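Local coordinates for protein Exo beta-1,2-glucooligosaccharide sophorohydrolase (non-reducing end) (Parabacteroides distasonis ATCC 8503, PDB 5Z06) that hydrolyses linear beta-1,2-glucan and beta-1,2-glucooligosaccharides as an exo-acting glycoside hydrolase, releasing sophorose from the non-reducing end, at residues P5-F10 and V236-M241; M241-D246 and Y299-E304; L309-E312 and R317-M320. All coordinates share one frame; numbering follows the deposited sequence.

Contact 1 of 3, residues P5-F10 and V236-M241; sequences PYDYVF and VRRPWM
Asp7 and Arg238 meet in a salt bridge, OD2 of the aspartate standing 3.2 Å from NH1 of the arginine. The two side chains cross at about a right angle; their planes are 69° apart, and NH1 alone of the guanidinium nitrogens comes near OD2. NH2 of the same guanidinium passes 4.2 Å from CG2 of Val9. Beside the ion pair, Tyr6 points its ring edge toward the face of Trp240 in an offset edge-to-face pair: Tyr6 CE1 comes 3.8 Å from Trp240 NE1, and the ring planes are inclined at 70°. A chi1 of 49° tucks the indole in between the two backbone branches, with CB of Arg238 over one face, toward its rim. A type I turn from Arg238 to Met241, closed by Met241 N to Arg238 O at 2.9 Å, brings both side chains to the same partner segment. Further out, Asp7 also takes Arg82 through OD1 and the hydroxyl of Tyr264 through OD2, Arg238 NH2 pairs with the calcium-site residue Glu12, and Tyr6 OH bonds to Gly316 O. The contact is a surface junction between the chain entering strand 9-11, which pairs with strand 169-180, and the turn leaving strand 232-237, an outer strand of a four-stranded antiparallel sheet.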
loop_
_atom_site.group_PDB
_atom_site.type_symbol
_atom_site.label_atom_id
_atom_site.label_comp_id
_atom_site.label_asym_id
_atom_site.label_seq_id
_atom_site.Cartn_x
_atom_site.Cartn_y
_atom_site.Cartn_z
ATOM N N PRO A 5 -3.734 18.851 -1.328
ATOM C CA PRO A 5 -3.664 18.498 -2.735
ATOM C C PRO A 5 -2.294 17.907 -3.113
ATOM O O PRO A 5 -1.233 18.374 -2.672
ATOM C CB PRO A 5 -3.942 19.832 -3.438
ATOM C CG PRO A 5 -3.461 20.875 -2.474
ATOM C CD PRO A 5 -3.521 20.295 -1.096
ATOM N N TYR A 6 -2.338 16.866 -3.919
ATOM C CA TYR A 6 -1.135 16.386 -4.592
ATOM C C TYR A 6 -0.790 17.261 -5.805
ATOM O O TYR A 6 -1.632 17.990 -6.350
ATOM C CB TYR A 6 -1.330 14.952 -5.052
ATOM C CG TYR A 6 -1.325 13.969 -3.911
ATOM C CD1 TYR A 6 -0.130 13.565 -3.335
ATOM C CD2 TYR A 6 -2.513 13.439 -3.414
ATOM C CE1 TYR A 6 -0.112 12.655 -2.301
ATOM C CE2 TYR A 6 -2.506 12.516 -2.385
ATOM C CZ TYR A 6 -1.299 12.134 -1.826
ATOM O OH TYR A 6 -1.275 11.244 -0.790
ATOM N N ASP A 7 0.458 17.194 -6.217
ATOM C CA ASP A 7 0.785 17.567 -7.573
ATOM C C ASP A 7 0.498 16.352 -8.442
ATOM O O ASP A 7 0.779 15.215 -8.043
ATOM C CB ASP A 7 2.231 17.984 -7.658
ATOM C CG ASP A 7 2.539 19.132 -6.753
ATOM O OD1 ASP A 7 1.727 20.086 -6.703
ATOM O OD2 ASP A 7 3.593 19.069 -6.100
ATOM N N TYR A 8 -0.090 16.598 -9.607
ATOM C CA TYR A 8 -0.321 15.553 -10.598
ATOM C C TYR A 8 0.972 15.343 -11.390
ATOM O O TYR A 8 1.300 16.085 -12.342
ATOM C CB TYR A 8 -1.457 15.966 -11.479
ATOM C CG TYR A 8 -1.979 14.896 -12.373
ATOM C CD1 TYR A 8 -3.028 14.085 -11.968
ATOM C CD2 TYR A 8 -1.473 14.724 -13.654
ATOM C CE1 TYR A 8 -3.545 13.130 -12.811
ATOM C CE2 TYR A 8 -1.985 13.756 -14.496
ATOM C CZ TYR A 8 -3.014 12.965 -14.068
ATOM O OH TYR A 8 -3.532 12.012 -14.902
ATOM N N VAL A 9 1.716 14.331 -10.954
ATOM C CA VAL A 9 3.074 14.070 -11.412
ATOM C C VAL A 9 3.057 12.934 -12.421
ATOM O O VAL A 9 2.474 11.903 -12.161
ATOM C CB VAL A 9 3.967 13.697 -10.210
ATOM C CG1 VAL A 9 5.370 13.281 -10.636
ATOM C CG2 VAL A 9 4.044 14.867 -9.245
ATOM N N PHE A 10 3.709 13.127 -13.562
ATOM C CA PHE A 10 3.918 12.058 -14.528
ATOM C C PHE A 10 5.197 11.287 -14.233
ATOM O O PHE A 10 5.274 10.093 -14.476
ATOM C CB PHE A 10 3.985 12.624 -15.935
ATOM C CG PHE A 10 2.710 13.233 -16.378
ATOM C CD1 PHE A 10 1.701 12.439 -16.886
ATOM C CD2 PHE A 10 2.501 14.605 -16.266
ATOM C CE1 PHE A 10 0.499 12.994 -17.292
ATOM C CE2 PHE A 10 1.300 15.170 -16.682
ATOM C CZ PHE A 10 0.302 14.368 -17.198
ATOM N N VAL A 236 14.699 12.514 -2.742
ATOM C CA VAL A 236 13.750 13.524 -2.329
ATOM C C VAL A 236 12.587 12.813 -1.683
ATOM O O VAL A 236 12.239 11.687 -2.051
ATOM C CB VAL A 236 13.212 14.424 -3.461
ATOM C CG1 VAL A 236 14.319 15.297 -4.011
ATOM C CG2 VAL A 236 12.535 13.630 -4.581
ATOM N N ARG A 237 12.002 13.479 -0.704
ATOM C CA ARG A 237 10.821 12.972 -0.091
ATOM C C ARG A 237 9.802 14.078 -0.041
ATOM O O ARG A 237 10.059 15.171 0.456
ATOM C CB ARG A 237 11.144 12.395 1.293
ATOM C CG ARG A 237 11.813 11.033 1.232
ATOM C CD ARG A 237 10.842 9.972 0.736
ATOM N NE ARG A 237 11.423 8.637 0.644
ATOM C CZ ARG A 237 12.067 8.134 -0.413
ATOM N NH1 ARG A 237 12.292 8.854 -1.515
ATOM N NH2 ARG A 237 12.532 6.897 -0.355
ATOM N N ARG A 238 8.634 13.766 -0.561
ATOM C CA ARG A 238 7.507 14.646 -0.508
ATOM C C ARG A 238 7.103 14.868 0.956
ATOM O O ARG A 238 7.378 14.008 1.800
ATOM C CB ARG A 238 6.358 14.020 -1.283
ATOM C CG ARG A 238 6.587 13.909 -2.773
ATOM C CD ARG A 238 6.410 15.261 -3.411
ATOM N NE ARG A 238 6.831 15.286 -4.802
ATOM C CZ ARG A 238 6.731 16.349 -5.605
ATOM N NH1 ARG A 238 6.188 17.478 -5.167
ATOM N NH2 ARG A 238 7.170 16.281 -6.869
ATOM N N PRO A 239 6.441 16.007 1.260
ATOM C CA PRO A 239 6.089 16.403 2.646
ATOM C C PRO A 239 5.234 15.410 3.467
ATOM O O PRO A 239 5.290 15.431 4.681
ATOM C CB PRO A 239 5.328 17.732 2.458
ATOM C CG PRO A 239 5.598 18.161 1.058
ATOM C CD PRO A 239 5.821 16.911 0.272
ATOM N N TRP A 240 4.477 14.556 2.785
ATOM C CA TRP A 240 3.716 13.446 3.394
ATOM C C TRP A 240 4.582 12.292 3.917
ATOM O O TRP A 240 4.081 11.399 4.602
ATOM C CB TRP A 240 2.637 12.899 2.421
ATOM C CG TRP A 240 3.101 12.586 1.007
ATOM C CD1 TRP A 240 3.021 13.417 -0.083
ATOM C CD2 TRP A 240 3.682 11.365 0.532
ATOM N NE1 TRP A 240 3.530 12.785 -1.202
ATOM C CE2 TRP A 240 3.941 11.528 -0.849
ATOM C CE3 TRP A 240 4.002 10.150 1.133
ATOM C CZ2 TRP A 240 4.517 10.519 -1.630
ATOM C CZ3 TRP A 240 4.584 9.148 0.361
ATOM C CH2 TRP A 240 4.830 9.335 -1.007
ATOM N N MET A 241 5.877 12.314 3.618
ATOM C CA MET A 241 6.808 11.353 4.181
ATOM C C MET A 241 7.933 12.116 4.905
ATOM O O MET A 241 8.803 12.673 4.254
ATOM C CB MET A 241 7.329 10.476 3.030
ATOM C CG MET A 241 8.114 9.237 3.403
ATOM S SD MET A 241 7.252 8.077 4.463
ATOM C CE MET A 241 5.953 7.563 3.354
#

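Contact 2 of 3, residues M241-D246 and Y299-E304; sequences MNRYTD and YWEGAE
Arg243, on the extended backbone of strand 243-247, faces Glu301 in a type I turn that runs from Trp300 to Ala303 and is closed by Ala303 N to Trp300 O at 3.1 Å. The guanidinium takes the carboxylate side-on, with NE and NH2 each serving one oxygen. NE reaches OE2 of Glu301 at 2.7 Å, on the syn side but 32° out of the carboxylate plane, while NH2 of Arg243 meets the syn lone pair of Glu301 OE1 at 2.9 Å, close to the guanidinium plane. NE makes a further, weak bond to OE1. The two planes are 37° apart, so the paired bonds are twisted rather than coplanar. A bend at chi3 (-135°) in Arg243 turns NE to the carboxylate, and Glu301 stretches out beyond CG to meet it. Without the guanidinium, as with an alanine here, Glu301 would probably lose its charged partner across this contact, and strand and turn their bond. Both side chains also touch Lys208 on strand 204-210. The salt bridge thus joins the edge of a three-stranded antiparallel sheet to the loop following helix 284-297; in that loop Trp300 makes a cation-pi contact with Arg350 of helix 344-360.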
loop_
_atom_site.group_PDB
_atom_site.type_symbol
_atom_site.label_atom_id
_atom_site.label_comp_id
_atom_site.label_asym_id
_atom_site.label_seq_id
_atom_site.Cartn_x
_atom_site.Cartn_y
_atom_site.Cartn_z
ATOM N N MET A 241 5.877 12.314 3.618
ATOM C CA MET A 241 6.808 11.353 4.181
ATOM C C MET A 241 7.933 12.116 4.905
ATOM O O MET A 241 8.803 12.673 4.254
ATOM C CB MET A 241 7.329 10.476 3.030
ATOM C CG MET A 241 8.114 9.237 3.403
ATOM S SD MET A 241 7.252 8.077 4.463
ATOM C CE MET A 241 5.953 7.563 3.354
ATOM N N ASN A 242 7.907 12.127 6.241
ATOM C CA ASN A 242 8.967 12.717 7.082
ATOM C C ASN A 242 10.074 11.720 7.427
ATOM O O ASN A 242 10.612 11.680 8.550
ATOM C CB ASN A 242 8.375 13.263 8.381
ATOM C CG ASN A 242 7.382 14.373 8.139
ATOM O OD1 ASN A 242 7.542 15.207 7.228
ATOM N ND2 ASN A 242 6.334 14.385 8.945
ATOM N N ARG A 243 10.447 10.945 6.428
ATOM C CA ARG A 243 11.206 9.769 6.654
ATOM C C ARG A 243 11.869 9.381 5.377
ATOM O O ARG A 243 11.267 9.518 4.324
ATOM C CB ARG A 243 10.243 8.665 7.031
ATOM C CG ARG A 243 10.801 7.860 8.122
ATOM C CD ARG A 243 9.937 6.656 8.429
ATOM N NE ARG A 243 9.841 6.614 9.861
ATOM C CZ ARG A 243 10.849 6.367 10.687
ATOM N NH1 ARG A 243 12.057 6.038 10.251
ATOM N NH2 ARG A 243 10.615 6.400 11.978
ATOM N N TYR A 244 13.088 8.874 5.458
ATOM C CA TYR A 244 13.747 8.379 4.277
ATOM C C TYR A 244 14.508 7.111 4.603
ATOM O O TYR A 244 15.202 7.039 5.622
ATOM C CB TYR A 244 14.665 9.439 3.679
ATOM C CG TYR A 244 15.528 8.865 2.603
ATOM C CD1 TYR A 244 14.958 8.372 1.433
ATOM C CD2 TYR A 244 16.906 8.767 2.766
ATOM C CE1 TYR A 244 15.733 7.807 0.440
ATOM C CE2 TYR A 244 17.696 8.225 1.773
ATOM C CZ TYR A 244 17.110 7.746 0.622
ATOM O OH TYR A 244 17.912 7.209 -0.333
ATOM N N THR A 245 14.337 6.123 3.731
ATOM C CA THR A 245 14.968 4.846 3.847
ATOM C C THR A 245 16.059 4.750 2.797
ATOM O O THR A 245 15.788 4.667 1.600
ATOM C CB THR A 245 13.926 3.732 3.709
ATOM O OG1 THR A 245 13.111 3.721 4.889
ATOM C CG2 THR A 245 14.594 2.381 3.547
ATOM N N ASP A 246 17.302 4.761 3.262
ATOM C CA ASP A 246 18.418 4.708 2.376
ATOM C C ASP A 246 18.904 3.294 2.339
ATOM O O ASP A 246 19.575 2.836 3.267
ATOM C CB ASP A 246 19.552 5.607 2.834
ATOM C CG ASP A 246 20.571 5.832 1.739
ATOM O OD1 ASP A 246 20.167 5.984 0.562
ATOM O OD2 ASP A 246 21.779 5.847 2.053
ATOM N N TYR A 299 1.128 2.817 11.220
ATOM C CA TYR A 299 -0.033 2.966 12.095
ATOM C C TYR A 299 0.284 3.877 13.258
ATOM O O TYR A 299 -0.618 4.339 13.943
ATOM C CB TYR A 299 -0.466 1.590 12.606
ATOM C CG TYR A 299 -0.697 0.704 11.449
ATOM C CD1 TYR A 299 -1.902 0.719 10.782
ATOM C CD2 TYR A 299 0.329 -0.098 10.951
ATOM C CE1 TYR A 299 -2.108 -0.065 9.657
ATOM C CE2 TYR A 299 0.146 -0.864 9.829
ATOM C CZ TYR A 299 -1.058 -0.843 9.178
ATOM O OH TYR A 299 -1.203 -1.632 8.088
ATOM N N TRP A 300 1.577 4.105 13.500
ATOM C CA TRP A 300 1.991 5.010 14.534
ATOM C C TRP A 300 2.192 6.423 13.971
ATOM O O TRP A 300 1.247 7.196 13.940
ATOM C CB TRP A 300 3.216 4.456 15.249
ATOM C CG TRP A 300 3.475 5.242 16.477
ATOM C CD1 TRP A 300 4.533 6.047 16.728
ATOM C CD2 TRP A 300 2.619 5.318 17.613
ATOM N NE1 TRP A 300 4.411 6.605 17.975
ATOM C CE2 TRP A 300 3.230 6.188 18.533
ATOM C CE3 TRP A 300 1.394 4.720 17.951
ATOM C CZ2 TRP A 300 2.657 6.484 19.770
ATOM C CZ3 TRP A 300 0.831 5.004 19.173
ATOM C CH2 TRP A 300 1.469 5.878 20.075
ATOM N N GLU A 301 3.389 6.770 13.519
ATOM C CA GLU A 301 3.621 8.081 12.949
ATOM C C GLU A 301 2.835 8.299 11.664
ATOM O O GLU A 301 2.512 9.432 11.307
ATOM C CB GLU A 301 5.113 8.268 12.692
ATOM C CG GLU A 301 5.650 7.428 11.557
ATOM C CD GLU A 301 7.148 7.434 11.500
ATOM O OE1 GLU A 301 7.786 6.789 12.349
ATOM O OE2 GLU A 301 7.668 8.060 10.555
ATOM N N GLY A 302 2.543 7.212 10.956
ATOM C CA GLY A 302 1.746 7.295 9.759
ATOM C C GLY A 302 0.252 7.412 9.963
ATOM O O GLY A 302 -0.497 7.534 8.977
ATOM N N ALA A 303 -0.221 7.339 11.203
ATOM C CA ALA A 303 -1.656 7.405 11.438
ATOM C C ALA A 303 -2.204 8.755 11.016
ATOM O O ALA A 303 -1.509 9.773 11.076
ATOM C CB ALA A 303 -1.986 7.168 12.897
ATOM N N GLU A 304 -3.448 8.742 10.547
ATOM C CA GLU A 304 -4.221 9.963 10.417
ATOM C C GLU A 304 -4.212 10.555 11.827
ATOM O O GLU A 304 -4.645 9.879 12.752
ATOM C CB GLU A 304 -5.636 9.623 9.910
ATOM C CG GLU A 304 -6.524 10.789 9.555
ATOM C CD GLU A 304 -6.852 11.643 10.739
ATOM O OE1 GLU A 304 -7.434 11.098 11.716
ATOM O OE2 GLU A 304 -6.508 12.849 10.708
#

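Contact 3 of 3, residues L309-E312 and R317-M320; sequences LARE and RNDM
Glu312 and Met320, both buried, form the close-packed inner part of this contact. The Met320 methyl CE rests 3.7 Å from Glu312 CB, the two side chains running side by side in one direction. Next to them CA of Arg311 makes a CH...O contact of 3.5 Å with Met320 O. Glu312 N bonds only weakly to that same Met320 O, at 3.5 Å, and one ordered water supplements the bond: it donates to Met320 O at 2.6 Å and to Arg317 O at 2.8 Å, and weakly accepts from Glu312 N. The Glu312 carboxylate leads away to a salt bridge with Arg76, and its side chain has a bound glycerol, probably left from crystallisation, close by.

The side nearer solvent is held by Arg311, which reaches across to the backbone of Asn318. Its NH1 gives a nearly straight hydrogen bond to Asn318 O (2.7 Å, 168° at the hydrogen), lying in the carbonyl plane on a lone pair and only 3° out of the guanidinium plane. The aliphatic part of the arginine runs along the backbone of 317-318, CD lying 3.4 Å from Arg317 O. The chain kinks at chi3 (-100°), which presents the guanidinium edge to the carbonyl. Arg317 itself turns away to Asp79. The contact closes the base of a short loop around strand 313-314. Leu309 packs on helix 344-360 at one end, whereas Glu312, just before strand 313-314, and Met320, which opens strand 320-322, both touch Phe371 of strand 371-373; helix 323-338 follows.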
loop_
_atom_site.group_PDB
_atom_site.type_symbol
_atom_site.label_atom_id
_atom_site.label_comp_id
_atom_site.label_asym_id
_atom_site.label_seq_id
_atom_site.Cartn_x
_atom_site.Cartn_y
_atom_site.Cartn_z
ATOM N N LEU A 309 -5.906 6.595 13.614
ATOM C CA LEU A 309 -6.223 5.379 12.917
ATOM C C LEU A 309 -5.535 5.294 11.563
ATOM O O LEU A 309 -4.838 6.225 11.122
ATOM C CB LEU A 309 -7.734 5.267 12.804
ATOM C CG LEU A 309 -8.426 4.886 14.124
ATOM C CD1 LEU A 309 -9.898 4.669 13.822
ATOM C CD2 LEU A 309 -7.840 3.667 14.809
ATOM N N ALA A 310 -5.713 4.147 10.925
ATOM C CA ALA A 310 -4.918 3.776 9.783
ATOM C C ALA A 310 -5.475 4.350 8.521
ATOM O O ALA A 310 -6.635 4.158 8.205
ATOM C CB ALA A 310 -4.828 2.267 9.652
ATOM N N ARG A 311 -4.614 5.017 7.777
ATOM C CA ARG A 311 -4.971 5.445 6.475
ATOM C C ARG A 311 -5.146 4.252 5.549
ATOM O O ARG A 311 -4.523 3.216 5.726
ATOM C CB ARG A 311 -3.934 6.447 5.964
ATOM C CG ARG A 311 -4.124 7.754 6.695
ATOM C CD ARG A 311 -3.444 8.917 6.055
ATOM N NE ARG A 311 -2.213 9.173 6.750
ATOM C CZ ARG A 311 -1.861 10.289 7.388
ATOM N NH1 ARG A 311 -2.608 11.385 7.426
ATOM N NH2 ARG A 311 -0.681 10.295 7.968
ATOM N N GLU A 312 -6.035 4.394 4.586
ATOM C CA GLU A 312 -6.210 3.371 3.584
ATOM C C GLU A 312 -4.878 3.037 2.937
ATOM O O GLU A 312 -4.545 1.875 2.758
ATOM C CB GLU A 312 -7.189 3.831 2.520
ATOM C CG GLU A 312 -7.290 2.935 1.286
ATOM C CD GLU A 312 -7.899 1.571 1.511
ATOM O OE1 GLU A 312 -7.989 1.089 2.670
ATOM O OE2 GLU A 312 -8.311 0.966 0.485
ATOM N N ARG A 317 -5.362 9.311 0.433
ATOM C CA ARG A 317 -6.124 10.351 1.103
ATOM C C ARG A 317 -5.429 10.656 2.395
ATOM O O ARG A 317 -5.007 9.755 3.111
ATOM C CB ARG A 317 -7.543 9.902 1.414
ATOM C CG ARG A 317 -8.346 9.615 0.170
ATOM C CD ARG A 317 -8.572 10.874 -0.655
ATOM N NE ARG A 317 -9.466 10.534 -1.747
ATOM C CZ ARG A 317 -10.791 10.487 -1.651
ATOM N NH1 ARG A 317 -11.413 10.789 -0.511
ATOM N NH2 ARG A 317 -11.503 10.142 -2.711
ATOM N N ASN A 318 -5.285 11.936 2.665
ATOM C CA ASN A 318 -4.652 12.390 3.868
ATOM C C ASN A 318 -5.531 12.104 5.097
ATOM O O ASN A 318 -5.023 11.808 6.198
ATOM C CB ASN A 318 -4.338 13.880 3.725
ATOM C CG ASN A 318 -3.662 14.451 4.947
ATOM O OD1 ASN A 318 -4.139 15.431 5.545
ATOM N ND2 ASN A 318 -2.556 13.832 5.345
ATOM N N ASP A 319 -6.844 12.192 4.920
ATOM C CA ASP A 319 -7.773 12.183 6.055
ATOM C C ASP A 319 -8.567 10.913 6.208
ATOM O O ASP A 319 -9.164 10.685 7.253
ATOM C CB ASP A 319 -8.756 13.347 5.935
ATOM C CG ASP A 319 -8.065 14.702 5.922
ATOM O OD1 ASP A 319 -6.934 14.833 6.441
ATOM O OD2 ASP A 319 -8.670 15.638 5.389
ATOM N N MET A 320 -8.569 10.073 5.188
ATOM C CA MET A 320 -9.448 8.941 5.189
ATOM C C MET A 320 -8.775 7.768 5.845
ATOM O O MET A 320 -7.725 7.323 5.398
ATOM C CB MET A 320 -9.840 8.584 3.764
ATOM C CG MET A 320 -10.902 7.538 3.673
ATOM S SD MET A 320 -11.223 7.183 1.946
ATOM C CE MET A 320 -9.777 6.204 1.523
HETATM O O HOH W 1 -6.144 7.245 3.283
#

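How the contacts relate
The three contacts follow one another along the chain, each closing before the next opens. Contacts 1 and 2 have centres 14 Å apart and share Met241, in the short connection between strands 232-237 and 243-247; they also touch where Arg237 packs on Tyr244 and Arg243. The centres of contacts 2 and 3 are 13 Å apart, and a probable hydrogen bond from Glu304 N to Leu309 O (2.9 Å) connects them. Contacts 1 and 3, centres 16 Å apart, do not touch. Contact 1 joins segments of two beta sheets, contact 2 carries on to the loop after helix 284-297, and contact 3 closes the loop that follows, beside helix 344-360; together they probably help to set the beta-rich and helical parts against each other.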